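PDB 6WT9: c-di-GMP synthase from Capnocytophaga granulosa, which joins two molecules of GTP into 3',3'-c-di-GMP, the second messenger that activates effectors of a CBASS antiphage system, leading to bacterial cell death. Local coordinates for residues 299-302 against 307-310. Sequence-based numbering, arbitrary orientation.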
loop_
_atom_site.group_PDB
_atom_site.type_symbol
_atom_site.label_atom_id
_atom_site.label_comp_id
_atom_site.label_asym_id
_atom_site.label_seq_id
_atom_site.Cartn_x
_atom_site.Cartn_y
_atom_site.Cartn_z
ATOM N N LEU A 299 1.963 18.856 2.302
ATOM C CA LEU A 299 3.391 18.599 2.140
ATOM C C LEU A 299 4.213 19.854 2.410
ATOM O O LEU A 299 5.282 19.782 3.025
ATOM C CB LEU A 299 3.675 18.060 0.738
ATOM C CG LEU A 299 3.669 16.539 0.554
ATOM C CD1 LEU A 299 2.356 15.919 1.007
ATOM C CD2 LEU A 299 3.952 16.186 -0.897
ATOM N N ASN A 300 3.728 21.014 1.963
ATOM C CA ASN A 300 4.442 22.256 2.233
ATOM C C ASN A 300 4.463 22.561 3.725
ATOM O O ASN A 300 5.475 23.029 4.258
ATOM C CB ASN A 300 3.802 23.406 1.453
ATOM C CG ASN A 300 4.692 24.629 1.384
ATOM O OD1 ASN A 300 5.901 24.546 1.596
ATOM N ND2 ASN A 300 4.098 25.775 1.080
ATOM N N GLU A 301 3.356 22.288 4.421
ATOM C CA GLU A 301 3.306 22.545 5.855
ATOM C C GLU A 301 4.223 21.607 6.629
ATOM O O GLU A 301 4.796 22.007 7.648
ATOM C CB GLU A 301 1.869 22.423 6.360
ATOM C CG GLU A 301 1.679 22.866 7.802
ATOM C CD GLU A 301 0.226 22.840 8.235
ATOM O OE1 GLU A 301 -0.632 22.423 7.427
ATOM O OE2 GLU A 301 -0.058 23.241 9.384
ATOM N N LEU A 302 4.375 20.362 6.169
ATOM C CA LEU A 302 5.297 19.441 6.827
ATOM C C LEU A 302 6.742 19.896 6.663
ATOM O O LEU A 302 7.529 19.843 7.616
ATOM C CB LEU A 302 5.115 18.028 6.275
ATOM C CG LEU A 302 3.850 17.272 6.689
ATOM C CD1 LEU A 302 3.630 16.062 5.794
ATOM C CD2 LEU A 302 3.936 16.846 8.147
ATOM N N ASN A 307 7.599 21.445 13.976
ATOM C CA ASN A 307 6.777 20.677 14.903
ATOM C C ASN A 307 5.670 19.920 14.183
ATOM O O ASN A 307 5.230 18.869 14.664
ATOM C CB ASN A 307 6.176 21.592 15.967
ATOM C CG ASN A 307 5.663 20.826 17.171
ATOM O OD1 ASN A 307 6.444 20.315 17.973
ATOM N ND2 ASN A 307 4.345 20.747 17.307
ATOM N N LYS A 308 5.208 20.439 13.044
ATOM C CA LYS A 308 4.235 19.713 12.235
ATOM C C LYS A 308 4.807 18.380 11.765
ATOM O O LYS A 308 4.151 17.336 11.869
ATOM C CB LYS A 308 3.808 20.576 11.046
ATOM C CG LYS A 308 3.042 19.842 9.960
ATOM C CD LYS A 308 1.628 19.491 10.390
ATOM C CE LYS A 308 0.848 18.874 9.236
ATOM N NZ LYS A 308 -0.562 18.574 9.604
ATOM N N ILE A 309 6.041 18.395 11.259
ATOM C CA ILE A 309 6.672 17.168 10.790
ATOM C C ILE A 309 7.156 16.298 11.945
ATOM O O ILE A 309 7.294 15.079 11.780
ATOM C CB ILE A 309 7.826 17.502 9.826
ATOM C CG1 ILE A 309 8.263 16.268 9.039
ATOM C CG2 ILE A 309 9.009 18.091 10.572
ATOM C CD1 ILE A 309 9.437 16.527 8.125
ATOM N N ASN A 310 7.403 16.886 13.117
ATOM C CA ASN A 310 7.812 16.106 14.279
ATOM C C ASN A 310 6.648 15.379 14.936
ATOM O O ASN A 310 6.869 14.368 15.612
ATOM C CB ASN A 310 8.497 17.005 15.311
ATOM C CG ASN A 310 9.903 17.395 14.903
ATOM O OD1 ASN A 310 10.552 16.699 14.119
ATOM N ND2 ASN A 310 10.384 18.512 15.435
#
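Lys308 reaches over from the short helix 306-310 to the last turn of helix 291-304, laying its aliphatic chain between the side chains of Glu301 and Leu302. Its CG stands anti to the backbone N (chi1 167°), and a bend at chi2 (73°) then turns the rest of the chain across the end of the longer helix. At that bend CG meets Leu302 CD2 at 3.6 Å and lies equally near the carbonyl oxygen of Glu301. Farther out, Lys308 CE remains 3.9 Å from Leu302 CD2, so the lysine's methylenes from CG to CE pass over this one methyl. The extended Glu301 side chain crosses that of Lys308 at about a right angle, with 4.0 Å between the two CG atoms. Their charged ends do not form a salt bridge: Glu301 OE1 is 4.4 Å from Lys308 NZ, near enough for a modest electrostatic attraction at most. The ammonium group instead donates a hydrogen bond to Asn277 OD1 and a weak one to Gln298 OE1, which would help hold the chain in its bent course.

At Ile309 the contact turns to the backbone. Its CB comes within 3.2 Å of the Leu302 carbonyl oxygen, with CG1, CG2 and CD1 a little farther from the same oxygen. Side chain to side chain the pair is looser, Leu302 CD2 standing 4.3 Å from Ile309 CB. Beyond this pair, Leu302 touches Ile274 of helix 268-276 and Ile309 touches Leu333 of helix 327-347, linking the contact to neighbouring helices. The chain thus forms a short helix that, after a sharp turn, packs across the C-terminal end of the helix before it, within the helical part of this CD-NTase and apart from its nucleotidyltransferase sheet.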